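Local coordinates for dipeptidase AC. Metallo peptidase. MEROPS family M19 (Rhodobacter sphaeroides, PDB 3LY0), which probably hydrolyses dipeptides as a zinc-dependent peptidase, and here holds a phosphinate mimic of L-Ala-D-Ala, at residues I57-P62 with Q93-A98; G112-C117 with G130-I135; G274-E279 with G309-Q314. All blocks are in the same frame, centred on the assembly; numbering follows the deposited sequence.

Contact 1. Residues I57-P62 with Q93-A98. With LY0 ((2R)-3-[(R)-[(1R)-1-aminoethyl](hydroxy)phosphoryl]-2-methylpropanoic acid), chain C.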
ATOM      1  N   ILE A  57      -3.083  -5.915  -6.255  1.00  9.79           N
ATOM      2  CA  ILE A  57      -3.349  -6.149  -7.664  1.00  9.45           C
ATOM      3  C   ILE A  57      -3.373  -4.767  -8.302  1.00 10.48           C
ATOM      4  O   ILE A  57      -4.259  -3.964  -8.017  1.00 10.82           O
ATOM      5  CB  ILE A  57      -4.710  -6.835  -7.842  1.00 10.03           C
ATOM      6  CG1 ILE A  57      -4.686  -8.243  -7.227  1.00 12.47           C
ATOM      7  CG2 ILE A  57      -5.125  -6.857  -9.317  1.00 11.07           C
ATOM      8  CD1 ILE A  57      -6.047  -8.842  -7.034  1.00 15.66           C
ATOM      9  N   TYR A  58      -2.387  -4.488  -9.145  1.00 12.00           N
ATOM     10  CA  TYR A  58      -2.229  -3.179  -9.762  1.00 11.22           C
ATOM     11  C   TYR A  58      -1.986  -3.389 -11.245  1.00 10.04           C
ATOM     12  O   TYR A  58      -1.133  -4.184 -11.616  1.00 11.24           O
ATOM     13  CB  TYR A  58      -1.068  -2.421  -9.100  1.00 15.11           C
ATOM     14  CG  TYR A  58      -0.217  -1.592 -10.036  1.00 12.63           C
ATOM     15  CD1 TYR A  58      -0.640  -0.344 -10.485  1.00 12.26           C
ATOM     16  CD2 TYR A  58       1.019  -2.056 -10.459  1.00 12.88           C
ATOM     17  CE1 TYR A  58       0.143   0.406 -11.345  1.00 14.23           C
ATOM     18  CE2 TYR A  58       1.813  -1.311 -11.302  1.00 14.63           C
ATOM     19  CZ  TYR A  58       1.372  -0.087 -11.750  1.00 15.22           C
ATOM     20  OH  TYR A  58       2.183   0.645 -12.595  1.00 18.59           O
ATOM     21  N   VAL A  59      -2.755  -2.693 -12.081  1.00  9.32           N
ATOM     22  CA  VAL A  59      -2.674  -2.862 -13.528  1.00 11.96           C
ATOM     23  C   VAL A  59      -1.735  -1.812 -14.114  1.00 10.68           C
ATOM     24  O   VAL A  59      -2.025  -0.619 -14.058  1.00 11.65           O
ATOM     25  CB  VAL A  59      -4.076  -2.732 -14.178  1.00 11.42           C
ATOM     26  CG1 VAL A  59      -3.979  -2.814 -15.699  1.00 13.65           C
ATOM     27  CG2 VAL A  59      -5.009  -3.793 -13.635  1.00 11.61           C
ATOM     28  N   PRO A  60      -0.589  -2.245 -14.669  1.00 12.20           N
ATOM     29  CA  PRO A  60       0.346  -1.251 -15.222  1.00 14.13           C
ATOM     30  C   PRO A  60      -0.131  -0.635 -16.532  1.00 13.41           C
ATOM     31  O   PRO A  60      -0.801  -1.291 -17.329  1.00 14.24           O
ATOM     32  CB  PRO A  60       1.615  -2.070 -15.492  1.00 16.54           C
ATOM     33  CG  PRO A  60       1.454  -3.332 -14.690  1.00 17.62           C
ATOM     34  CD  PRO A  60      -0.014  -3.597 -14.634  1.00 15.59           C
ATOM     35  N   SER A  61       0.240   0.626 -16.745  1.00 12.79           N
ATOM     36  CA  SER A  61       0.033   1.306 -18.021  1.00 15.12           C
ATOM     37  C   SER A  61       1.121   0.892 -19.008  1.00 15.97           C
ATOM     38  O   SER A  61       2.158   0.362 -18.602  1.00 16.32           O
ATOM     39  CB  SER A  61       0.086   2.821 -17.817  1.00 14.60           C
ATOM     40  OG  SER A  61      -1.101   3.303 -17.220  1.00 14.25           O
ATOM     41  N   PRO A  62       0.897   1.145 -20.313  1.00 17.34           N
ATOM     42  CA  PRO A  62       1.882   0.761 -21.336  1.00 19.68           C
ATOM     43  C   PRO A  62       3.272   1.336 -21.057  1.00 20.45           C
ATOM     44  O   PRO A  62       4.274   0.634 -21.248  1.00 19.79           O
ATOM     45  CB  PRO A  62       1.291   1.344 -22.621  1.00 21.74           C
ATOM     46  CG  PRO A  62      -0.190   1.336 -22.372  1.00 22.33           C
ATOM     47  CD  PRO A  62      -0.324   1.708 -20.911  1.00 20.61           C
ATOM     48  N   GLN A  93      -9.526  -6.092 -16.721  1.00 10.31           N
ATOM     49  CA  GLN A  93      -9.997  -7.325 -16.089  1.00 10.12           C
ATOM     50  C   GLN A  93      -9.098  -8.550 -16.266  1.00  9.82           C
ATOM     51  O   GLN A  93      -8.832  -9.246 -15.295  1.00 10.38           O
ATOM     52  CB  GLN A  93     -11.463  -7.620 -16.438  1.00 11.36           C
ATOM     53  CG  GLN A  93     -12.399  -6.726 -15.648  1.00 11.12           C
ATOM     54  CD  GLN A  93     -13.853  -6.894 -15.995  1.00 11.66           C
ATOM     55  OE1 GLN A  93     -14.203  -7.461 -17.034  1.00 13.09           O
ATOM     56  NE2 GLN A  93     -14.723  -6.390 -15.124  1.00 12.79           N
ATOM     57  N   PRO A  94      -8.607  -8.809 -17.484  1.00 10.97           N
ATOM     58  CA  PRO A  94      -7.714  -9.965 -17.637  1.00 12.53           C
ATOM     59  C   PRO A  94      -6.437  -9.826 -16.798  1.00  9.74           C
ATOM     60  O   PRO A  94      -5.910 -10.817 -16.281  1.00 10.82           O
ATOM     61  CB  PRO A  94      -7.394  -9.962 -19.141  1.00 14.83           C
ATOM     62  CG  PRO A  94      -8.566  -9.267 -19.767  1.00 13.91           C
ATOM     63  CD  PRO A  94      -8.980  -8.210 -18.780  1.00 13.64           C
ATOM     64  N   VAL A  95      -5.946  -8.600 -16.640  1.00 10.05           N
ATOM     65  CA  VAL A  95      -4.701  -8.401 -15.899  1.00 11.34           C
ATOM     66  C   VAL A  95      -4.974  -8.611 -14.411  1.00 10.20           C
ATOM     67  O   VAL A  95      -4.202  -9.282 -13.719  1.00 10.32           O
ATOM     68  CB  VAL A  95      -4.069  -7.004 -16.159  1.00 11.56           C
ATOM     69  CG1 VAL A  95      -2.815  -6.831 -15.321  1.00 12.66           C
ATOM     70  CG2 VAL A  95      -3.733  -6.837 -17.634  1.00 12.96           C
ATOM     71  N   ALA A  96      -6.084  -8.060 -13.927  1.00 10.41           N
ATOM     72  CA  ALA A  96      -6.458  -8.203 -12.526  1.00  9.30           C
ATOM     73  C   ALA A  96      -6.742  -9.673 -12.214  1.00 10.01           C
ATOM     74  O   ALA A  96      -6.378 -10.172 -11.144  1.00 10.35           O
ATOM     75  CB  ALA A  96      -7.672  -7.346 -12.198  1.00 12.53           C
ATOM     76  N   LEU A  97      -7.419 -10.369 -13.129  1.00 10.72           N
ATOM     77  CA  LEU A  97      -7.635 -11.807 -12.947  1.00 10.55           C
ATOM     78  C   LEU A  97      -6.314 -12.571 -12.904  1.00 10.17           C
ATOM     79  O   LEU A  97      -6.164 -13.488 -12.105  1.00 10.90           O
ATOM     80  CB  LEU A  97      -8.553 -12.387 -14.026  1.00 11.19           C
ATOM     81  CG  LEU A  97     -10.034 -12.028 -13.928  1.00 12.84           C
ATOM     82  CD1 LEU A  97     -10.785 -12.645 -15.095  1.00 16.00           C
ATOM     83  CD2 LEU A  97     -10.631 -12.514 -12.609  1.00 13.16           C
ATOM     84  N   ALA A  98      -5.366 -12.215 -13.768  1.00 10.58           N
ATOM     85  CA  ALA A  98      -4.068 -12.877 -13.751  1.00 10.65           C
ATOM     86  C   ALA A  98      -3.414 -12.729 -12.383  1.00  9.71           C
ATOM     87  O   ALA A  98      -2.913 -13.693 -11.810  1.00 11.84           O
ATOM     88  CB  ALA A  98      -3.162 -12.323 -14.849  1.00 11.85           C
TER
HETATM   89  P   LY0 C 363       3.159   1.829  -6.450  1.00 12.30           P
HETATM   90  C1  LY0 C 363       3.637   1.164  -9.120  1.00 16.69           C
HETATM   91  N1  LY0 C 363       2.184  -0.305  -7.750  1.00 11.58           N
HETATM   92  C2  LY0 C 363       3.343   0.570  -7.760  1.00 13.43           C
HETATM   93  C4  LY0 C 363       4.757   2.688  -6.164  1.00 13.75           C
HETATM   94  C5  LY0 C 363       4.684   4.189  -6.124  1.00 13.92           C
HETATM   95  C6  LY0 C 363       3.564   4.698  -5.258  1.00 12.37           C
HETATM   96  C7  LY0 C 363       6.007   4.875  -5.904  1.00 16.28           C
HETATM   97  O31 LY0 C 363       2.692   1.074  -5.228  1.00 12.01           O
HETATM   98  O32 LY0 C 363       2.035   2.835  -6.870  1.00 11.45           O
HETATM   99  O61 LY0 C 363       3.200   6.001  -5.352  1.00 12.92           O
HETATM  100  O62 LY0 C 363       2.944   3.947  -4.485  1.00 11.69           O
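V59 O accepts a hydrogen bond from R168 NH2, while NH1 of the same guanidinium bonds to S61 OG; one arginine thus holds the loop 57-62 at two points, with the V59 side chain laid against V95. In this M19 peptidase of TIM-barrel fold, the loop leaves strand 50-57 next to the active site, and helix 89-109 packs on its other side.

The interface itself is apolar. V95 CG1 is its hub: V59 CG2 lies 4.1 Å from it, and P60 CD reaches the same V95 CG1 at 4.3 Å. The two valines cross obliquely, and CG1 of V95 stands opposite its own backbone N (chi1 178°), which carries that methyl out from the helix to the loop. At the next residue of the helix, I57 CG2 rests on the backbone, 3.7 Å from A96 CA and 3.9 Å from A96 CB; the single methyl of A96 allows this close approach. L17, L18 and L21 of helix 16-22 border the same cluster, touching I57, P60 and V95 respectively.

Y58 points the opposite way, away from the helix, so the loop joins core packing on one side to the inhibitor pocket on the other. A first torsion of 142°, well off a staggered value, sets the ring with one face to the phosphinate's amino nitrogen N1, which is offset toward the rim, while P60 N lies over the opposite face. With an alanine here in place of the tyrosine, N1 is likely to lose that aromatic face and H65 ND1 its hydroxyl partner. Farther along the ring, Y58 CZ comes within 3.7 Å of the inhibitor methyl C1, and the hydroxyl OH beyond it hydrogen-bonds with H65 ND1.

Contact 2. Residues G112-C117 with G130-I135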
ATOM      1  N   GLY A 112       0.404 -24.382   2.940  1.00 22.33           N
ATOM      2  CA  GLY A 112       0.013 -24.003   4.285  1.00 20.73           C
ATOM      3  C   GLY A 112       0.872 -22.954   4.973  1.00 20.91           C
ATOM      4  O   GLY A 112       0.552 -22.522   6.082  1.00 22.22           O
ATOM      5  N   ARG A 113       1.967 -22.550   4.335  1.00 16.70           N
ATOM      6  CA  ARG A 113       2.872 -21.556   4.916  1.00 16.45           C
ATOM      7  C   ARG A 113       2.461 -20.119   4.594  1.00 15.63           C
ATOM      8  O   ARG A 113       3.041 -19.163   5.118  1.00 14.96           O
ATOM      9  CB  ARG A 113       4.297 -21.804   4.434  1.00 17.56           C
ATOM     10  CG  ARG A 113       4.892 -23.103   4.951  1.00 22.57           C
ATOM     11  CD  ARG A 113       6.313 -23.262   4.468  1.00 27.23           C
ATOM     12  NE  ARG A 113       6.368 -23.508   3.033  1.00 26.58           N
ATOM     13  CZ  ARG A 113       7.418 -23.220   2.272  1.00 30.84           C
ATOM     14  NH1 ARG A 113       8.494 -22.665   2.813  1.00 36.15           N
ATOM     15  NH2 ARG A 113       7.390 -23.477   0.972  1.00 30.28           N
ATOM     16  N   PHE A 114       1.457 -19.987   3.733  1.00 14.65           N
ATOM     17  CA  PHE A 114       0.923 -18.685   3.342  1.00 13.10           C
ATOM     18  C   PHE A 114      -0.576 -18.853   3.231  1.00 13.95           C
ATOM     19  O   PHE A 114      -1.048 -19.870   2.725  1.00 14.99           O
ATOM     20  CB  PHE A 114       1.501 -18.264   1.992  1.00 12.98           C
ATOM     21  CG  PHE A 114       0.899 -16.989   1.426  1.00 12.03           C
ATOM     22  CD1 PHE A 114       1.166 -15.759   2.011  1.00 11.37           C
ATOM     23  CD2 PHE A 114       0.093 -17.028   0.304  1.00 12.78           C
ATOM     24  CE1 PHE A 114       0.636 -14.581   1.484  1.00 12.73           C
ATOM     25  CE2 PHE A 114      -0.443 -15.851  -0.233  1.00 11.64           C
ATOM     26  CZ  PHE A 114      -0.172 -14.633   0.365  1.00 11.53           C
ATOM     27  N   LYS A 115      -1.334 -17.874   3.705  1.00 11.97           N
ATOM     28  CA  LYS A 115      -2.790 -17.966   3.625  1.00 11.12           C
ATOM     29  C   LYS A 115      -3.391 -16.637   3.207  1.00 11.23           C
ATOM     30  O   LYS A 115      -3.086 -15.607   3.806  1.00 11.34           O
ATOM     31  CB  LYS A 115      -3.384 -18.386   4.978  1.00 12.84           C
ATOM     32  CG  LYS A 115      -4.904 -18.528   4.949  1.00 15.45           C
ATOM     33  CD  LYS A 115      -5.486 -18.823   6.332  1.00 18.51           C
ATOM     34  CE  LYS A 115      -7.013 -18.773   6.314  1.00 17.73           C
ATOM     35  NZ  LYS A 115      -7.620 -19.759   5.374  1.00 22.48           N
ATOM     36  N   VAL A 116      -4.260 -16.675   2.200  1.00 10.55           N
ATOM     37  CA  VAL A 116      -5.071 -15.519   1.843  1.00 12.17           C
ATOM     38  C   VAL A 116      -6.193 -15.407   2.870  1.00 12.98           C
ATOM     39  O   VAL A 116      -7.014 -16.315   3.004  1.00 13.34           O
ATOM     40  CB  VAL A 116      -5.630 -15.635   0.415  1.00 12.13           C
ATOM     41  CG1 VAL A 116      -6.558 -14.467   0.112  1.00 14.59           C
ATOM     42  CG2 VAL A 116      -4.491 -15.685  -0.586  1.00 14.65           C
ATOM     43  N   CYS A 117      -6.194 -14.317   3.627  1.00 11.43           N
ATOM     44  CA  CYS A 117      -7.154 -14.141   4.707  1.00 11.06           C
ATOM     45  C   CYS A 117      -8.315 -13.251   4.311  1.00 12.45           C
ATOM     46  O   CYS A 117      -8.139 -12.255   3.596  1.00 14.40           O
ATOM     47  CB  CYS A 117      -6.470 -13.552   5.941  1.00 12.51           C
ATOM     48  SG  CYS A 117      -5.221 -14.622   6.705  1.00 13.61           S
ATOM     49  N   GLY A 130       2.435 -18.279  13.063  1.00 18.24           N
ATOM     50  CA  GLY A 130       3.595 -18.037  12.221  1.00 19.47           C
ATOM     51  C   GLY A 130       3.383 -18.383  10.751  1.00 21.20           C
ATOM     52  O   GLY A 130       4.332 -18.716  10.041  1.00 21.25           O
ATOM     53  N   ILE A 131       2.135 -18.315  10.293  1.00 16.78           N
ATOM     54  CA  ILE A 131       1.815 -18.511   8.883  1.00 16.68           C
ATOM     55  C   ILE A 131       1.716 -17.130   8.236  1.00 14.68           C
ATOM     56  O   ILE A 131       1.073 -16.240   8.777  1.00 16.07           O
ATOM     57  CB  ILE A 131       0.464 -19.230   8.719  1.00 19.70           C
ATOM     58  CG1 ILE A 131       0.492 -20.592   9.425  1.00 21.06           C
ATOM     59  CG2 ILE A 131       0.091 -19.350   7.245  1.00 17.60           C
ATOM     60  CD1 ILE A 131      -0.866 -21.262   9.504  1.00 23.54           C
ATOM     61  N   VAL A 132       2.375 -16.931   7.100  1.00 12.75           N
ATOM     62  CA  VAL A 132       2.338 -15.615   6.459  1.00 12.55           C
ATOM     63  C   VAL A 132       0.929 -15.342   5.934  1.00 11.56           C
ATOM     64  O   VAL A 132       0.335 -16.184   5.249  1.00 11.51           O
ATOM     65  CB  VAL A 132       3.363 -15.512   5.313  1.00 10.43           C
ATOM     66  CG1 VAL A 132       3.249 -14.155   4.621  1.00 10.51           C
ATOM     67  CG2 VAL A 132       4.781 -15.697   5.849  1.00 13.70           C
ATOM     68  N   SER A 133       0.389 -14.177   6.282  1.00  9.73           N
ATOM     69  CA  SER A 133      -0.958 -13.808   5.862  1.00  9.97           C
ATOM     70  C   SER A 133      -0.936 -12.877   4.653  1.00 10.52           C
ATOM     71  O   SER A 133       0.001 -12.094   4.453  1.00 10.29           O
ATOM     72  CB  SER A 133      -1.722 -13.157   7.015  1.00 11.17           C
ATOM     73  OG  SER A 133      -1.012 -12.032   7.522  1.00 12.39           O
ATOM     74  N   GLY A 134      -1.987 -12.971   3.848  1.00 10.71           N
ATOM     75  CA  GLY A 134      -2.137 -12.085   2.708  1.00 10.60           C
ATOM     76  C   GLY A 134      -3.547 -11.556   2.614  1.00 11.22           C
ATOM     77  O   GLY A 134      -4.500 -12.321   2.725  1.00 12.14           O
ATOM     78  N   ILE A 135      -3.683 -10.251   2.398  1.00  8.87           N
ATOM     79  CA  ILE A 135      -4.977  -9.653   2.084  1.00  9.14           C
ATOM     80  C   ILE A 135      -4.990  -9.296   0.602  1.00  9.75           C
ATOM     81  O   ILE A 135      -4.090  -8.605   0.117  1.00 10.04           O
ATOM     82  CB  ILE A 135      -5.229  -8.383   2.916  1.00 10.23           C
ATOM     83  CG1 ILE A 135      -5.235  -8.706   4.413  1.00 11.63           C
ATOM     84  CG2 ILE A 135      -6.542  -7.704   2.494  1.00 11.03           C
ATOM     85  CD1 ILE A 135      -5.343  -7.484   5.300  1.00 14.69           C
TER
HETATM   86  O   HOH W   1       5.180 -19.388   6.975  1.00 19.27           O
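F114 lies along the start of strand 132-139, and its side chain can be traced atom by atom across V132 and G134. CG extends opposite the backbone N (chi1 174°), sending the ring over the partner strand. CB and CG pass V132 O at the limit of contact; CD1 comes closer, 3.4 Å from V132 O and 3.7 Å from V132 CG1, with V132 CB at the ring edge and in its plane. CE1 comes near both S133 O and G134 N, and the tip CZ stands 4.0 Å from G134 CA. A CB on G134 would come 2.6 Å from F114 CZ, a clash with the ring as placed, consistent with a glycine at this position.

Strands 114-116 and 132-135 run parallel, their directions 25° apart. K115 supplies both its N and its O: K115 N bonds to V132 O at 2.8 Å, nearly along the C=O axis, and G134 N donates to K115 O. C117 N then donates to G134 O at 2.8 Å, the straightest of the four bonds with 165° at the hydrogen. The opening bond, V132 N to R113 O, is longer at 3.1 Å, and the donor sits above the carbonyl plane; a water also donates to R113 O and to G130 O.

This is a beta-alpha-beta crossover, in which helix 120-129 ends at G130 in a Schellman motif before the chain re-enters the sheet. K115 and C117 pack on that helix. F114 instead meets L103 and M106 of helix 89-109 and is met edge-to-face by W31 and F55, while strand 132-139 continues the sheet through S133 and I135, whose backbones bond to strand 50-57.

Contact 3. Residues G274-E279 with G309-Q314. With LY0 ((2R)-3-[(R)-[(1R)-1-aminoethyl](hydroxy)phosphoryl]-2-methylpropanoic acid), chain C.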
ATOM      1  N   GLY A 274      12.888  14.816  -1.744  1.00 12.98           N
ATOM      2  CA  GLY A 274      11.998  14.156  -2.686  1.00 14.75           C
ATOM      3  C   GLY A 274      12.668  13.396  -3.819  1.00 14.82           C
ATOM      4  O   GLY A 274      12.021  13.083  -4.820  1.00 14.95           O
ATOM      5  N   ARG A 275      13.954  13.096  -3.652  1.00 15.11           N
ATOM      6  CA  ARG A 275      14.733  12.399  -4.672  1.00 14.96           C
ATOM      7  C   ARG A 275      14.501  10.901  -4.577  1.00 17.26           C
ATOM      8  O   ARG A 275      14.056  10.401  -3.546  1.00 16.13           O
ATOM      9  CB  ARG A 275      16.231  12.676  -4.490  1.00 18.08           C
ATOM     10  CG  ARG A 275      16.689  14.083  -4.849  1.00 22.37           C
ATOM     11  CD  ARG A 275      18.205  14.173  -4.763  1.00 24.22           C
ATOM     12  NE  ARG A 275      18.837  13.122  -5.559  1.00 33.61           N
ATOM     13  CZ  ARG A 275      20.122  12.788  -5.483  1.00 35.57           C
ATOM     14  NH1 ARG A 275      20.930  13.423  -4.640  1.00 36.67           N
ATOM     15  NH2 ARG A 275      20.600  11.814  -6.248  1.00 34.27           N
ATOM     16  N   ARG A 276      14.828  10.183  -5.647  1.00 16.15           N
ATOM     17  CA  ARG A 276      14.629   8.733  -5.697  1.00 17.05           C
ATOM     18  C   ARG A 276      15.787   7.899  -5.115  1.00 18.34           C
ATOM     19  O   ARG A 276      15.620   6.707  -4.839  1.00 20.66           O
ATOM     20  CB  ARG A 276      14.345   8.305  -7.141  1.00 19.02           C
ATOM     21  CG  ARG A 276      13.832   6.886  -7.292  1.00 18.85           C
ATOM     22  CD  ARG A 276      13.524   6.560  -8.748  1.00 23.72           C
ATOM     23  NE  ARG A 276      14.742   6.485  -9.544  1.00 29.33           N
ATOM     24  CZ  ARG A 276      15.371   5.353  -9.837  1.00 31.35           C
ATOM     25  NH1 ARG A 276      14.886   4.198  -9.408  1.00 33.62           N
ATOM     26  NH2 ARG A 276      16.478   5.375 -10.565  1.00 34.11           N
ATOM     27  N   SER A 277      16.947   8.515  -4.928  1.00 21.16           N
ATOM     28  CA  SER A 277      18.145   7.789  -4.499  1.00 19.91           C
ATOM     29  C   SER A 277      18.008   7.024  -3.174  1.00 18.17           C
ATOM     30  O   SER A 277      17.549   7.570  -2.168  1.00 17.09           O
ATOM     31  CB  SER A 277      19.329   8.745  -4.407  1.00 22.13           C
ATOM     32  OG  SER A 277      20.453   8.096  -3.841  1.00 21.80           O
ATOM     33  N   ALA A 278      18.434   5.763  -3.184  1.00 16.02           N
ATOM     34  CA  ALA A 278      18.454   4.933  -1.985  1.00 15.64           C
ATOM     35  C   ALA A 278      19.543   5.337  -0.985  1.00 15.20           C
ATOM     36  O   ALA A 278      19.603   4.783   0.117  1.00 15.20           O
ATOM     37  CB  ALA A 278      18.623   3.464  -2.370  1.00 14.18           C
ATOM     38  N   GLU A 279      20.407   6.280  -1.371  1.00 16.94           N
ATOM     39  CA  GLU A 279      21.520   6.706  -0.519  1.00 18.55           C
ATOM     40  C   GLU A 279      21.050   7.721   0.517  1.00 17.40           C
ATOM     41  O   GLU A 279      21.071   8.936   0.291  1.00 19.51           O
ATOM     42  CB  GLU A 279      22.663   7.280  -1.365  1.00 19.46           C
ATOM     43  CG  GLU A 279      23.813   7.857  -0.547  1.00 28.82           C
ATOM     44  CD  GLU A 279      24.868   8.529  -1.412  1.00 31.59           C
ATOM     45  OE1 GLU A 279      25.570   9.431  -0.903  1.00 37.07           O
ATOM     46  OE2 GLU A 279      24.986   8.162  -2.603  1.00 38.42           O
ATOM     47  N   GLY A 309       7.450  -2.295  -5.232  1.00 10.77           N
ATOM     48  CA  GLY A 309       6.797  -1.238  -5.990  1.00 11.29           C
ATOM     49  C   GLY A 309       7.615   0.036  -6.153  1.00 13.11           C
ATOM     50  O   GLY A 309       7.286   0.872  -6.990  1.00 14.01           O
ATOM     51  N   ALA A 310       8.681   0.190  -5.373  1.00 11.93           N
ATOM     52  CA  ALA A 310       9.462   1.427  -5.356  1.00 12.33           C
ATOM     53  C   ALA A 310      10.886   1.174  -4.887  1.00 12.92           C
ATOM     54  O   ALA A 310      11.173   0.156  -4.272  1.00 15.21           O
ATOM     55  CB  ALA A 310       8.795   2.437  -4.438  1.00 17.24           C
ATOM     56  N   THR A 311      11.778   2.120  -5.157  1.00 13.23           N
ATOM     57  CA  THR A 311      13.112   2.079  -4.563  1.00 13.09           C
ATOM     58  C   THR A 311      12.996   2.475  -3.095  1.00 12.71           C
ATOM     59  O   THR A 311      12.325   3.458  -2.771  1.00 12.11           O
ATOM     60  CB  THR A 311      14.069   3.054  -5.266  1.00 15.42           C
ATOM     61  OG1 THR A 311      14.169   2.691  -6.649  1.00 20.91           O
ATOM     62  CG2 THR A 311      15.457   2.997  -4.630  1.00 16.71           C
ATOM     63  N   ILE A 312      13.656   1.720  -2.215  1.00 12.95           N
ATOM     64  CA  ILE A 312      13.567   1.957  -0.771  1.00 11.07           C
ATOM     65  C   ILE A 312      14.963   2.273  -0.206  1.00 12.87           C
ATOM     66  O   ILE A 312      15.959   2.132  -0.921  1.00 14.79           O
ATOM     67  CB  ILE A 312      12.890   0.749  -0.053  1.00 12.16           C
ATOM     68  CG1 ILE A 312      13.786  -0.496  -0.107  1.00 13.26           C
ATOM     69  CG2 ILE A 312      11.523   0.464  -0.677  1.00 12.54           C
ATOM     70  CD1 ILE A 312      13.202  -1.731   0.598  1.00 13.16           C
ATOM     71  N   PRO A 313      15.044   2.712   1.062  1.00 12.59           N
ATOM     72  CA  PRO A 313      16.346   3.129   1.606  1.00 13.59           C
ATOM     73  C   PRO A 313      17.359   1.992   1.636  1.00 13.13           C
ATOM     74  O   PRO A 313      17.007   0.849   1.909  1.00 12.35           O
ATOM     75  CB  PRO A 313      16.009   3.569   3.039  1.00 12.68           C
ATOM     76  CG  PRO A 313      14.522   3.872   3.005  1.00 13.36           C
ATOM     77  CD  PRO A 313      13.960   2.874   2.045  1.00 13.46           C
ATOM     78  N   GLN A 314      18.623   2.317   1.371  1.00 14.53           N
ATOM     79  CA  GLN A 314      19.676   1.310   1.366  1.00 15.61           C
ATOM     80  C   GLN A 314      19.769   0.533   2.683  1.00 14.35           C
ATOM     81  O   GLN A 314      20.123  -0.647   2.685  1.00 13.89           O
ATOM     82  CB  GLN A 314      21.028   1.949   1.022  1.00 17.34           C
ATOM     83  CG  GLN A 314      21.527   2.952   2.059  1.00 19.82           C
ATOM     84  CD  GLN A 314      22.740   3.742   1.591  1.00 26.33           C
ATOM     85  OE1 GLN A 314      23.265   3.511   0.502  1.00 30.98           O
ATOM     86  NE2 GLN A 314      23.185   4.686   2.416  1.00 27.89           N
TER
HETATM   87  P   LY0 C 363       3.159   1.829  -6.450  1.00 12.30           P
HETATM   88  C1  LY0 C 363       3.637   1.164  -9.120  1.00 16.69           C
HETATM   89  N1  LY0 C 363       2.184  -0.305  -7.750  1.00 11.58           N
HETATM   90  C2  LY0 C 363       3.343   0.570  -7.760  1.00 13.43           C
HETATM   91  C4  LY0 C 363       4.757   2.688  -6.164  1.00 13.75           C
HETATM   92  C5  LY0 C 363       4.684   4.189  -6.124  1.00 13.92           C
HETATM   93  C6  LY0 C 363       3.564   4.698  -5.258  1.00 12.37           C
HETATM   94  C7  LY0 C 363       6.007   4.875  -5.904  1.00 16.28           C
HETATM   95  O31 LY0 C 363       2.692   1.074  -5.228  1.00 12.01           O
HETATM   96  O32 LY0 C 363       2.035   2.835  -6.870  1.00 11.45           O
HETATM   97  O61 LY0 C 363       3.200   6.001  -5.352  1.00 12.92           O
HETATM   98  O62 LY0 C 363       2.944   3.947  -4.485  1.00 11.69           O
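Beside the inhibitor pocket of the barrel, the loop that follows strand 301-303 packs on the loop 274-279 through T311, Q314 and A278. The touching parts run nearly parallel, their end-to-end directions 10° apart. Q314 N donates to A278 O at 2.9 Å with 156° at the hydrogen; it lies in the carbonyl plane, on a lone pair. The side chain of Q314 folds back over the same oxygen: at chi1 65° CG is wedged between backbone N and carbonyl carbon, bringing CB and CG each to 3.3 Å of A278 O. A278 CB points into the other loop, 3.3 Å from I312 O and 3.9 Å from T311 CG2.

The curve that presents A278 is an ST turn: S277 OG accepts from E279 N at 3.1 Å, pinning the backbone on both sides of the alanine. R276 crosses T311 at about a right angle, its chain bent at chi3, and its NE makes a salt bridge with D75. T267, at the start of helix 267-270, bridges the two loops, its OG1 hydrogen-bonding to R276 O and its backbone to T311.

Nearer its start, the loop 309-314 reaches the phosphinate: G309 O lies 3.2 Å from the inhibitor's C4, and the methyl CB of A310 faces C7 at 4.0 Å.

In the fold
From the N terminus, contact 1 comes first: it closes the 30 residues between 57-62 and 93-98, which include helix 68-75, and sets helix 89-109 against the loop after strand 50-57. After a short turn the same helix gives way to strand 114-116, where contact 2 closes a short excursion over helix 120-129. Contact 3 closes a third loop, through helix 283-296 and strand 301-303. The three follow in series, none enclosing or crossing another. Contacts 1 and 3, centres 25 Å apart, both touch the phosphinate inhibitor and supply parts of its pocket, whereas contact 2 lies in the sheet, its I135 side chain about 13 Å from a zinc ion.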